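Local coordinates for protein inulin fructotransferase (Bacillus sp. snu-7, PDB 2INV) that cleaves inulin by intramolecular fructosyl transfer, releasing a cyclic di-fructose dianhydride, and is built as a right-handed parallel beta-helix, at residues S330-A335 with A364-V369; Q352-G357 with H376-A381; H385-D390 with D403-P408; M279-N284 with D315-V320. One frame throughout, in Å; residues are numbered along the deposited sequence.

Contact 1 of 4, residues S330-A335 with A364-V369; sequences SDNLFA and ALNHVV
Asn332 and Asn366 form a step of an asparagine ladder, the stack of corner amides familiar from right-handed parallel beta-helices, and show how such a ladder ties successive coils together. The two side chains run side by side in the same direction, with amide planes 21° apart. Asn332 ND2 donates to Asn366 OD1 at 3.1 Å, meeting the oxygen in its carbonyl plane while the acceptor sits slightly off the donor's own amide plane. Each amide also reaches backbone, Asn332 ND2 to Ile291 O and Asn366 ND2 to Ile329 O, while Asn332 OD1 accepts from Asn294 N. Having CG anti to the carbonyl carbon (chi1 -71°) carries Asn366 OD1 toward the preceding coil, where it also meets the edge of the Phe334 ring, 3.7 Å from CE1 and in the ring plane. Replacing Asn366 by an alanine would probably leave Asn332 ND2 and Ile329 O each without one of their partners and open a gap at the rim of the Phe334 ring. Past the corner the coils pair in parallel register: His367 N bonds to Asn332 O at 3.0 Å, Phe334 N to His367 O at 2.7 Å, and Val369 N to Phe334 O at 2.8 Å. On the inner face Phe334 CB rests 4.1 Å from Val368 CG2. Strand 285-299 pairs with 330-335 along its other edge, and strand 351-357 packs against Phe334, Asn366 and Val368 from inside the helix. Leu333 and His367, on the other face, lie against a second subunit, whose Thr292 and Ser330 hydrogen-bond to the carboxylate of Asp331.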
loop_
_atom_site.group_PDB
_atom_site.type_symbol
_atom_site.label_atom_id
_atom_site.label_comp_id
_atom_site.label_asym_id
_atom_site.label_seq_id
_atom_site.Cartn_x
_atom_site.Cartn_y
_atom_site.Cartn_z
ATOM N N SER A 330 15.199 -12.765 7.103
ATOM C CA SER A 330 15.096 -13.818 6.108
ATOM C C SER A 330 14.490 -13.386 4.784
ATOM O O SER A 330 13.974 -12.277 4.645
ATOM C CB SER A 330 14.258 -14.961 6.682
ATOM O OG SER A 330 12.977 -14.479 7.066
ATOM N N ASP A 331 14.557 -14.297 3.820
ATOM C CA ASP A 331 14.010 -14.074 2.495
ATOM C C ASP A 331 14.342 -12.693 1.931
ATOM O O ASP A 331 13.475 -12.017 1.377
ATOM C CB ASP A 331 12.498 -14.278 2.544
ATOM C CG ASP A 331 11.880 -14.341 1.176
ATOM O OD1 ASP A 331 12.475 -14.983 0.288
ATOM O OD2 ASP A 331 10.787 -13.768 0.990
ATOM N N ASN A 332 15.602 -12.286 2.078
ATOM C CA ASN A 332 16.081 -10.991 1.581
ATOM C C ASN A 332 17.096 -11.223 0.459
ATOM O O ASN A 332 17.790 -12.243 0.459
ATOM C CB ASN A 332 16.771 -10.204 2.703
ATOM C CG ASN A 332 15.825 -9.826 3.829
ATOM O OD1 ASN A 332 14.821 -9.144 3.613
ATOM N ND2 ASN A 332 16.148 -10.261 5.046
ATOM N N LEU A 333 17.182 -10.291 -0.492
ATOM C CA LEU A 333 18.151 -10.421 -1.580
ATOM C C LEU A 333 19.175 -9.292 -1.478
ATOM O O LEU A 333 18.825 -8.119 -1.594
ATOM C CB LEU A 333 17.448 -10.376 -2.948
ATOM C CG LEU A 333 18.253 -10.891 -4.161
ATOM C CD1 LEU A 333 17.366 -10.920 -5.397
ATOM C CD2 LEU A 333 19.478 -10.024 -4.409
ATOM N N PHE A 334 20.435 -9.659 -1.248
ATOM C CA PHE A 334 21.511 -8.681 -1.128
ATOM C C PHE A 334 22.340 -8.573 -2.408
ATOM O O PHE A 334 22.974 -9.539 -2.829
ATOM C CB PHE A 334 22.458 -9.043 0.023
ATOM C CG PHE A 334 21.823 -9.001 1.387
ATOM C CD1 PHE A 334 20.957 -10.010 1.799
ATOM C CD2 PHE A 334 22.109 -7.964 2.268
ATOM C CE1 PHE A 334 20.389 -9.994 3.066
ATOM C CE2 PHE A 334 21.542 -7.935 3.543
ATOM C CZ PHE A 334 20.686 -8.948 3.941
ATOM N N ALA A 335 22.350 -7.387 -3.008
ATOM C CA ALA A 335 23.120 -7.134 -4.226
ATOM C C ALA A 335 24.177 -6.100 -3.858
ATOM O O ALA A 335 23.885 -4.916 -3.707
ATOM C CB ALA A 335 22.214 -6.596 -5.321
ATOM N N ALA A 364 17.860 -16.758 7.912
ATOM C CA ALA A 364 17.578 -17.796 6.931
ATOM C C ALA A 364 17.169 -17.294 5.549
ATOM O O ALA A 364 16.559 -16.235 5.408
ATOM C CB ALA A 364 16.507 -18.731 7.477
ATOM N N LEU A 365 17.508 -18.094 4.540
ATOM C CA LEU A 365 17.209 -17.809 3.138
ATOM C C LEU A 365 17.463 -16.366 2.715
ATOM O O LEU A 365 16.530 -15.598 2.462
ATOM C CB LEU A 365 15.764 -18.193 2.814
ATOM C CG LEU A 365 15.435 -18.213 1.319
ATOM C CD1 LEU A 365 16.402 -19.141 0.597
ATOM C CD2 LEU A 365 14.003 -18.669 1.112
ATOM N N ASN A 366 18.742 -16.014 2.640
ATOM C CA ASN A 366 19.183 -14.688 2.229
ATOM C C ASN A 366 20.191 -14.891 1.104
ATOM O O ASN A 366 21.274 -15.449 1.319
ATOM C CB ASN A 366 19.843 -13.963 3.406
ATOM C CG ASN A 366 18.845 -13.544 4.463
ATOM O OD1 ASN A 366 18.082 -12.590 4.274
ATOM N ND2 ASN A 366 18.832 -14.264 5.580
ATOM N N HIS A 367 19.827 -14.438 -0.091
ATOM C CA HIS A 367 20.687 -14.580 -1.251
ATOM C C HIS A 367 21.623 -13.387 -1.414
ATOM O O HIS A 367 21.172 -12.244 -1.528
ATOM C CB HIS A 367 19.847 -14.752 -2.518
ATOM C CG HIS A 367 20.658 -15.030 -3.745
ATOM N ND1 HIS A 367 20.414 -14.417 -4.955
ATOM C CD2 HIS A 367 21.698 -15.874 -3.956
ATOM C CE1 HIS A 367 21.267 -14.868 -5.857
ATOM N NE2 HIS A 367 22.056 -15.753 -5.278
ATOM N N VAL A 368 22.923 -13.666 -1.435
ATOM C CA VAL A 368 23.922 -12.626 -1.587
ATOM C C VAL A 368 24.580 -12.690 -2.959
ATOM O O VAL A 368 24.916 -13.765 -3.453
ATOM C CB VAL A 368 25.023 -12.744 -0.515
ATOM C CG1 VAL A 368 26.127 -11.720 -0.791
ATOM C CG2 VAL A 368 24.431 -12.528 0.865
ATOM N N VAL A 369 24.760 -11.520 -3.554
ATOM C CA VAL A 369 25.394 -11.394 -4.847
ATOM C C VAL A 369 26.376 -10.264 -4.672
ATOM O O VAL A 369 25.991 -9.155 -4.304
ATOM C CB VAL A 369 24.395 -10.987 -5.946
ATOM C CG1 VAL A 369 25.090 -10.988 -7.297
ATOM C CG2 VAL A 369 23.205 -11.923 -5.943
#

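Contact 2 of 4, residues Q352-G357 with H376-A381; sequences QILIAG and HVVLDA
Ile355 and Leu379 make the close-packed half of this pairing, lying side by side and pointing the same way with CG1 of the isoleucine 3.7 Å from CD1 of the leucine. Two residues earlier on the same strands, Ile353 and Val377 fill the same face more gently, CB to CG2 at 4.2 Å. Between them the backbones are drawn together firmly: Val378 N reaches Ile353 O at 2.7 Å, and Ile355 N meets Val378 O almost straight, the angle at the hydrogen being 175°. These are neighbouring rungs of one parallel sheet of the beta-helix, so the aliphatic face turns into the core, against Ile329 of strand 328-337 and Val363 of strand 362-370. The opposite face is less enclosed. There Leu354 lies obliquely over Val378; with chi2 at 64° its CD1 dips to 3.7 Å from Val378 CG1, and both residues remain partly exposed. Toward the corner the bonding is less straight rather than longer: Ile353 N still lies 2.8 Å from His376 O, but 41° above the carbonyl plane. At the far end the bond from Asp380 N to Ile355 O lengthens to 3.1 Å. Beyond that, Asp380 CB comes 3.4 Å from Ala356 O, while its carboxylate turns to Ser382 N.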
loop_
_atom_site.group_PDB
_atom_site.type_symbol
_atom_site.label_atom_id
_atom_site.label_comp_id
_atom_site.label_asym_id
_atom_site.label_seq_id
_atom_site.Cartn_x
_atom_site.Cartn_y
_atom_site.Cartn_z
ATOM N N GLN A 352 27.660 -8.715 4.743
ATOM C CA GLN A 352 26.281 -8.456 4.366
ATOM C C GLN A 352 25.435 -8.339 5.623
ATOM O O GLN A 352 24.761 -7.327 5.843
ATOM C CB GLN A 352 25.730 -9.575 3.475
ATOM C CG GLN A 352 26.388 -9.679 2.085
ATOM C CD GLN A 352 26.551 -8.345 1.393
ATOM O OE1 GLN A 352 25.595 -7.562 1.268
ATOM N NE2 GLN A 352 27.769 -8.082 0.918
ATOM N N ILE A 353 25.462 -9.377 6.452
ATOM C CA ILE A 353 24.682 -9.352 7.683
ATOM C C ILE A 353 25.547 -9.539 8.926
ATOM O O ILE A 353 26.266 -10.529 9.068
ATOM C CB ILE A 353 23.579 -10.431 7.674
ATOM C CG1 ILE A 353 22.581 -10.119 6.564
ATOM C CG2 ILE A 353 22.872 -10.479 9.024
ATOM C CD1 ILE A 353 21.569 -11.214 6.309
ATOM N N LEU A 354 25.487 -8.559 9.821
ATOM C CA LEU A 354 26.245 -8.612 11.062
ATOM C C LEU A 354 25.318 -8.636 12.261
ATOM O O LEU A 354 24.469 -7.756 12.448
ATOM C CB LEU A 354 27.196 -7.418 11.197
ATOM C CG LEU A 354 27.876 -7.321 12.565
ATOM C CD1 LEU A 354 28.778 -8.529 12.777
ATOM C CD2 LEU A 354 28.675 -6.031 12.648
ATOM N N ILE A 355 25.508 -9.661 13.075
ATOM C CA ILE A 355 24.740 -9.849 14.285
ATOM C C ILE A 355 25.722 -9.422 15.380
ATOM O O ILE A 355 26.498 -10.218 15.902
ATOM C CB ILE A 355 24.303 -11.335 14.383
ATOM C CG1 ILE A 355 23.585 -11.731 13.083
ATOM C CG2 ILE A 355 23.383 -11.559 15.564
ATOM C CD1 ILE A 355 22.327 -10.915 12.789
ATOM N N ALA A 356 25.686 -8.124 15.675
ATOM C CA ALA A 356 26.555 -7.458 16.647
ATOM C C ALA A 356 26.525 -8.005 18.058
ATOM O O ALA A 356 27.549 -8.044 18.746
ATOM C CB ALA A 356 26.225 -5.966 16.677
ATOM N N GLY A 357 25.342 -8.404 18.490
ATOM C CA GLY A 357 25.198 -8.939 19.822
ATOM C C GLY A 357 23.767 -9.368 19.939
ATOM O O GLY A 357 22.921 -8.966 19.142
ATOM N N HIS A 376 28.663 -13.301 4.043
ATOM C CA HIS A 376 27.221 -13.125 4.016
ATOM C C HIS A 376 26.665 -12.860 5.402
ATOM O O HIS A 376 25.755 -12.047 5.581
ATOM C CB HIS A 376 26.560 -14.372 3.440
ATOM C CG HIS A 376 26.933 -14.649 2.021
ATOM N ND1 HIS A 376 26.251 -15.552 1.236
ATOM C CD2 HIS A 376 27.923 -14.145 1.245
ATOM C CE1 HIS A 376 26.802 -15.592 0.037
ATOM N NE2 HIS A 376 27.818 -14.748 0.016
ATOM N N VAL A 377 27.203 -13.570 6.382
ATOM C CA VAL A 377 26.741 -13.401 7.740
ATOM C C VAL A 377 27.896 -13.503 8.709
ATOM O O VAL A 377 28.753 -14.378 8.593
ATOM C CB VAL A 377 25.685 -14.467 8.105
ATOM C CG1 VAL A 377 25.127 -14.189 9.488
ATOM C CG2 VAL A 377 24.578 -14.480 7.069
ATOM N N VAL A 378 27.922 -12.585 9.662
ATOM C CA VAL A 378 28.959 -12.586 10.672
ATOM C C VAL A 378 28.273 -12.483 12.016
ATOM O O VAL A 378 27.461 -11.593 12.256
ATOM C CB VAL A 378 29.923 -11.397 10.530
ATOM C CG1 VAL A 378 30.872 -11.346 11.724
ATOM C CG2 VAL A 378 30.728 -11.523 9.249
ATOM N N LEU A 379 28.590 -13.424 12.886
ATOM C CA LEU A 379 28.032 -13.434 14.224
ATOM C C LEU A 379 29.183 -13.070 15.133
ATOM O O LEU A 379 30.198 -13.767 15.199
ATOM C CB LEU A 379 27.488 -14.813 14.582
ATOM C CG LEU A 379 26.452 -15.543 13.662
ATOM C CD1 LEU A 379 25.198 -15.052 13.661
ATOM C CD2 LEU A 379 26.859 -15.839 12.403
ATOM N N ASP A 380 29.015 -11.952 15.816
ATOM C CA ASP A 380 30.024 -11.431 16.715
ATOM C C ASP A 380 30.122 -12.281 17.987
ATOM O O ASP A 380 29.141 -12.899 18.410
ATOM C CB ASP A 380 29.672 -9.981 17.013
ATOM C CG ASP A 380 30.711 -9.286 17.843
ATOM O OD1 ASP A 380 31.570 -8.568 17.286
ATOM O OD2 ASP A 380 30.655 -9.449 19.080
ATOM N N ALA A 381 31.318 -12.332 18.568
ATOM C CA ALA A 381 31.579 -13.137 19.763
ATOM C C ALA A 381 30.627 -12.906 20.937
ATOM O O ALA A 381 30.612 -13.688 21.889
ATOM C CB ALA A 381 33.024 -12.921 20.212
#

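Contact 3 of 4, residues H385-D390 with D403-P408; sequences HSKVLD and DTAIRP
Arg407 and Asp390 meet in a salt bridge on the last coils of the parallel beta-helix, where the carboxylate is shared between subunits of the trimer. Arg407 NH2 donates to Asp390 OD2 at 2.8 Å, nearly within its guanidinium plane but from above the carboxylate plane, and NE adds a weak bond to OD1. A bend at chi3 (76°) folds the guanidinium over Leu389, whose CD2 lies 4.2 Å above the centre of the group. Asp390 OD2 also receives Arg407 NH2 of the second subunit, and Arg407 NH2 reaches Asp390 of the third. With an alanine in place of Asp390, the arginines gathered where the subunits meet would probably be left facing one another without the negative charge that balances them. The backbone polar groups are paired in turn: Val388 N with Ala405 O at 2.8 Å, Arg407 N with Val388 O at 2.8 Å, and Asp390 N with Arg407 O at 3.2 Å. Ser386 O is gripped twice, by Ala405 N and by a water that also donates to Asp403 O and takes a weak bond from Lys387 NZ, whose stronger partner is Pro410 O of the third subunit. A second water joins Ser386 OG to Thr404 OG1, which has a further partner in Ser399 OG. At the opposite end of the strands from the salt bridge, His385 N bonds to Asp403 OD1 at 2.9 Å, an oxygen shared with Ser401 OG. Strand 387-389 is thus paired on both edges, with 405-407 and 362-370, while Val388 and Ile406 pack inward on strand 397-399.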
loop_
_atom_site.group_PDB
_atom_site.type_symbol
_atom_site.label_atom_id
_atom_site.label_comp_id
_atom_site.label_asym_id
_atom_site.label_seq_id
_atom_site.Cartn_x
_atom_site.Cartn_y
_atom_site.Cartn_z
ATOM N N HIS A 385 23.355 -18.397 20.811
ATOM C CA HIS A 385 22.274 -19.193 20.259
ATOM C C HIS A 385 21.652 -18.716 18.934
ATOM O O HIS A 385 20.460 -18.900 18.696
ATOM C CB HIS A 385 21.221 -19.345 21.360
ATOM C CG HIS A 385 21.817 -19.592 22.713
ATOM N ND1 HIS A 385 22.885 -20.441 22.912
ATOM C CD2 HIS A 385 21.526 -19.068 23.931
ATOM C CE1 HIS A 385 23.227 -20.428 24.189
ATOM N NE2 HIS A 385 22.418 -19.605 24.827
ATOM N N SER A 386 22.476 -18.129 18.064
ATOM C CA SER A 386 22.028 -17.640 16.752
ATOM C C SER A 386 21.820 -18.821 15.807
ATOM O O SER A 386 22.333 -19.914 16.057
ATOM C CB SER A 386 23.067 -16.697 16.130
ATOM O OG SER A 386 23.450 -15.669 17.024
ATOM N N LYS A 387 21.066 -18.599 14.732
ATOM C CA LYS A 387 20.794 -19.647 13.743
ATOM C C LYS A 387 20.997 -19.099 12.335
ATOM O O LYS A 387 20.426 -18.061 11.980
ATOM C CB LYS A 387 19.346 -20.141 13.839
ATOM C CG LYS A 387 18.905 -20.610 15.207
ATOM C CD LYS A 387 19.238 -22.065 15.439
ATOM C CE LYS A 387 18.528 -22.566 16.688
ATOM N NZ LYS A 387 19.000 -23.916 17.084
ATOM N N VAL A 388 21.789 -19.792 11.523
ATOM C CA VAL A 388 22.006 -19.341 10.156
ATOM C C VAL A 388 21.714 -20.481 9.191
ATOM O O VAL A 388 22.416 -21.503 9.177
ATOM C CB VAL A 388 23.444 -18.828 9.953
ATOM C CG1 VAL A 388 23.596 -18.227 8.566
ATOM C CG2 VAL A 388 23.771 -17.787 11.013
ATOM N N LEU A 389 20.659 -20.291 8.400
ATOM C CA LEU A 389 20.218 -21.289 7.434
ATOM C C LEU A 389 20.173 -20.738 6.022
ATOM O O LEU A 389 19.703 -19.613 5.794
ATOM C CB LEU A 389 18.800 -21.761 7.739
ATOM C CG LEU A 389 18.298 -22.015 9.152
ATOM C CD1 LEU A 389 16.818 -22.373 9.088
ATOM C CD2 LEU A 389 19.085 -23.131 9.779
ATOM N N ASP A 390 20.634 -21.543 5.073
ATOM C CA ASP A 390 20.581 -21.166 3.672
ATOM C C ASP A 390 20.878 -19.698 3.389
ATOM O O ASP A 390 20.115 -19.020 2.701
ATOM C CB ASP A 390 19.205 -21.548 3.135
ATOM C CG ASP A 390 18.822 -22.964 3.523
ATOM O OD1 ASP A 390 19.719 -23.836 3.513
ATOM O OD2 ASP A 390 17.637 -23.219 3.830
ATOM N N ASP A 403 27.960 -21.434 19.858
ATOM C CA ASP A 403 26.647 -22.037 19.997
ATOM C C ASP A 403 25.823 -21.718 18.761
ATOM O O ASP A 403 24.613 -21.955 18.730
ATOM C CB ASP A 403 25.917 -21.536 21.242
ATOM C CG ASP A 403 26.333 -20.139 21.641
ATOM O OD1 ASP A 403 26.124 -19.191 20.851
ATOM O OD2 ASP A 403 26.871 -19.983 22.758
ATOM N N THR A 404 26.476 -21.184 17.737
ATOM C CA THR A 404 25.764 -20.865 16.518
ATOM C C THR A 404 25.488 -22.136 15.740
ATOM O O THR A 404 26.375 -22.982 15.564
ATOM C CB THR A 404 26.562 -19.915 15.620
ATOM O OG1 THR A 404 26.752 -18.660 16.291
ATOM C CG2 THR A 404 25.805 -19.681 14.319
ATOM N N ALA A 405 24.246 -22.272 15.292
ATOM C CA ALA A 405 23.847 -23.422 14.499
ATOM C C ALA A 405 23.818 -22.919 13.061
ATOM O O ALA A 405 23.129 -21.931 12.756
ATOM C CB ALA A 405 22.480 -23.908 14.930
ATOM N N ILE A 406 24.570 -23.588 12.192
ATOM C CA ILE A 406 24.661 -23.190 10.794
ATOM C C ILE A 406 24.331 -24.331 9.837
ATOM O O ILE A 406 24.707 -25.477 10.075
ATOM C CB ILE A 406 26.094 -22.715 10.457
ATOM C CG1 ILE A 406 26.517 -21.584 11.394
ATOM C CG2 ILE A 406 26.176 -22.267 8.998
ATOM C CD1 ILE A 406 27.949 -21.129 11.193
ATOM N N ARG A 407 23.628 -24.008 8.753
ATOM C CA ARG A 407 23.296 -24.991 7.723
ATOM C C ARG A 407 23.646 -24.405 6.367
ATOM O O ARG A 407 23.056 -23.416 5.939
ATOM C CB ARG A 407 21.819 -25.369 7.734
ATOM C CG ARG A 407 21.466 -26.308 6.567
ATOM C CD ARG A 407 20.023 -26.771 6.611
ATOM N NE ARG A 407 19.097 -25.728 6.175
ATOM C CZ ARG A 407 17.853 -25.615 6.626
ATOM N NH1 ARG A 407 17.393 -26.476 7.526
ATOM N NH2 ARG A 407 17.065 -24.652 6.174
ATOM N N PRO A 408 24.647 -24.990 5.698
ATOM C CA PRO A 408 25.087 -24.526 4.383
ATOM C C PRO A 408 24.011 -24.399 3.315
ATOM O O PRO A 408 23.038 -25.148 3.301
ATOM C CB PRO A 408 26.098 -25.577 3.973
ATOM C CG PRO A 408 26.750 -25.927 5.231
ATOM C CD PRO A 408 25.621 -25.946 6.264
HETATM O O HOH W 1 21.532 -22.110 17.680
HETATM O O HOH W 2 25.612 -16.823 18.113
#

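Contact 4 of 4, residues M279-N284 with D315-V320; sequences MLRLLN and DLYGVV
Arg281 threads its long side chain past the rim of Tyr317. From CB the chain leaves with CG anti to the carbonyl carbon (chi1 -56°) and then runs extended. CG lies in the plane of the tyrosine ring, 3.9 Å from CE2 at its edge, and CD follows the same edge to come 3.2 Å from Tyr317 OH. Next, NE passes 3.8 Å from Tyr317 CE2 and hydrogen-bonds to Gly278 O. At the tip NH1 sits 3.8 Å from Tyr317 OH, and NH2 is held by Arg254 O. The guanidinium and ring planes stand 69° apart, with CE2 over one face of the cation. Leu283 CD2 touches the hydroxyl from further along the strand, and His321 stacks on the ring. This is the point where a long excursion from the beta-helix rejoins the coil: strand 280-283 picks up its next neighbour, 320-323, through a parallel bridge between Leu280 and Val320. Leu280 N bonds to Val319 O at 3.2 Å, and Met279 N, of a selenomethionine, adds a weak bond to the same oxygen. Gly318, just before it, has a backbone conformation in which a side chain would press on the carbonyl oxygen of Tyr317. Within the bridge, Leu280 CB packs 3.9 Å from Val320 CG2.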
loop_
_atom_site.group_PDB
_atom_site.type_symbol
_atom_site.label_atom_id
_atom_site.label_comp_id
_atom_site.label_asym_id
_atom_site.label_seq_id
_atom_site.Cartn_x
_atom_site.Cartn_y
_atom_site.Cartn_z
HETATM N N MSE A 279 22.794 0.225 6.085
HETATM C CA MSE A 279 21.581 0.754 5.458
HETATM C C MSE A 279 20.365 0.414 6.319
HETATM O O MSE A 279 19.407 1.189 6.405
HETATM C CB MSE A 279 21.411 0.153 4.049
HETATM C CG MSE A 279 22.267 0.810 2.990
HETATM SE SE MSE A 279 22.714 -0.323 1.496
HETATM C CE MSE A 279 24.014 -1.489 2.327
ATOM N N LEU A 280 20.429 -0.746 6.966
ATOM C CA LEU A 280 19.354 -1.240 7.819
ATOM C C LEU A 280 19.970 -1.474 9.197
ATOM O O LEU A 280 20.776 -2.390 9.372
ATOM C CB LEU A 280 18.822 -2.568 7.260
ATOM C CG LEU A 280 17.229 -2.684 7.727
ATOM C CD1 LEU A 280 16.577 -3.619 6.732
ATOM C CD2 LEU A 280 17.251 -3.119 9.148
ATOM N N ARG A 281 19.590 -0.662 10.180
ATOM C CA ARG A 281 20.162 -0.795 11.518
ATOM C C ARG A 281 19.197 -1.091 12.665
ATOM O O ARG A 281 18.179 -0.424 12.838
ATOM C CB ARG A 281 20.958 0.460 11.869
ATOM C CG ARG A 281 22.051 0.808 10.875
ATOM C CD ARG A 281 22.882 1.974 11.388
ATOM N NE ARG A 281 23.476 2.749 10.303
ATOM C CZ ARG A 281 24.254 3.812 10.484
ATOM N NH1 ARG A 281 24.534 4.224 11.713
ATOM N NH2 ARG A 281 24.754 4.462 9.442
ATOM N N LEU A 282 19.543 -2.105 13.450
ATOM C CA LEU A 282 18.769 -2.495 14.625
ATOM C C LEU A 282 19.731 -2.313 15.788
ATOM O O LEU A 282 20.580 -3.155 16.082
ATOM C CB LEU A 282 18.279 -3.942 14.525
ATOM C CG LEU A 282 16.753 -4.024 14.383
ATOM C CD1 LEU A 282 16.298 -3.271 13.147
ATOM C CD2 LEU A 282 16.313 -5.478 14.316
ATOM N N LEU A 283 19.587 -1.163 16.431
ATOM C CA LEU A 283 20.443 -0.734 17.529
ATOM C C LEU A 283 19.829 -0.698 18.914
ATOM O O LEU A 283 18.614 -0.720 19.089
ATOM C CB LEU A 283 20.960 0.669 17.221
ATOM C CG LEU A 283 21.400 0.884 15.774
ATOM C CD1 LEU A 283 21.623 2.359 15.492
ATOM C CD2 LEU A 283 22.658 0.078 15.538
ATOM N N ASN A 284 20.716 -0.634 19.897
ATOM C CA ASN A 284 20.349 -0.537 21.294
ATOM C C ASN A 284 19.234 -1.497 21.694
ATOM O O ASN A 284 18.151 -1.087 22.115
ATOM C CB ASN A 284 19.970 0.915 21.567
ATOM C CG ASN A 284 21.000 1.883 21.008
ATOM O OD1 ASN A 284 20.662 2.965 20.522
ATOM N ND2 ASN A 284 22.264 1.478 21.046
ATOM N N ASP A 315 33.060 -1.260 6.048
ATOM C CA ASP A 315 32.326 -2.401 5.512
ATOM C C ASP A 315 32.207 -3.609 6.420
ATOM O O ASP A 315 31.694 -4.647 6.011
ATOM C CB ASP A 315 32.940 -2.809 4.181
ATOM C CG ASP A 315 32.664 -1.791 3.094
ATOM O OD1 ASP A 315 31.570 -1.847 2.489
ATOM O OD2 ASP A 315 33.525 -0.917 2.856
ATOM N N LEU A 316 32.684 -3.488 7.650
ATOM C CA LEU A 316 32.569 -4.605 8.573
ATOM C C LEU A 316 31.365 -4.340 9.485
ATOM O O LEU A 316 30.931 -5.217 10.231
ATOM C CB LEU A 316 33.864 -4.793 9.372
ATOM C CG LEU A 316 35.030 -5.320 8.520
ATOM C CD1 LEU A 316 36.312 -5.343 9.331
ATOM C CD2 LEU A 316 34.704 -6.722 8.020
ATOM N N TYR A 317 30.810 -3.127 9.392
ATOM C CA TYR A 317 29.627 -2.741 10.171
ATOM C C TYR A 317 28.487 -3.600 9.637
ATOM O O TYR A 317 27.581 -3.988 10.389
ATOM C CB TYR A 317 29.282 -1.260 9.941
ATOM C CG TYR A 317 28.196 -0.711 10.849
ATOM C CD1 TYR A 317 28.478 -0.354 12.166
ATOM C CD2 TYR A 317 26.890 -0.531 10.387
ATOM C CE1 TYR A 317 27.490 0.180 13.005
ATOM C CE2 TYR A 317 25.886 -0.003 11.220
ATOM C CZ TYR A 317 26.199 0.352 12.527
ATOM O OH TYR A 317 25.234 0.885 13.345
ATOM N N GLY A 318 28.542 -3.884 8.335
ATOM C CA GLY A 318 27.512 -4.687 7.704
ATOM C C GLY A 318 26.439 -3.840 7.049
ATOM O O GLY A 318 26.122 -2.757 7.541
ATOM N N VAL A 319 25.891 -4.315 5.932
ATOM C CA VAL A 319 24.833 -3.583 5.241
ATOM C C VAL A 319 23.623 -3.635 6.162
ATOM O O VAL A 319 22.815 -2.702 6.211
ATOM C CB VAL A 319 24.467 -4.239 3.895
ATOM C CG1 VAL A 319 25.727 -4.545 3.106
ATOM C CG2 VAL A 319 23.678 -5.513 4.134
ATOM N N VAL A 320 23.508 -4.750 6.878
ATOM C CA VAL A 320 22.431 -4.952 7.829
ATOM C C VAL A 320 23.089 -5.229 9.167
ATOM O O VAL A 320 23.821 -6.217 9.334
ATOM C CB VAL A 320 21.524 -6.126 7.424
ATOM C CG1 VAL A 320 20.559 -6.451 8.560
ATOM C CG2 VAL A 320 20.749 -5.765 6.168
#

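In the fold
The four contacts climb the C-terminal coils of one beta-helix. Contact 4 leads directly into contact 2, since Leu354 N lies 2.9 Å from Val320 O in the next strand pairing. Phe334 of contact 1 knits the core between faces, its CE2 being 3.5 Å from Val320 CG2 of contact 4 and its CZ 3.4 Å from Ile353 CD1 of contact 2. Contact 3 extends the sheet of contact 1 by the next coils, with Leu365 N 2.9 Å from Leu389 O, and packs on contact 2 through Leu379 and Val388. Contacts 1 and 4 stand back from the sugar: the side chains of Ala335 and Met279 lie about 14 and 11 Å from bound fructose. Contacts 1 and 3 also face neighbouring subunits.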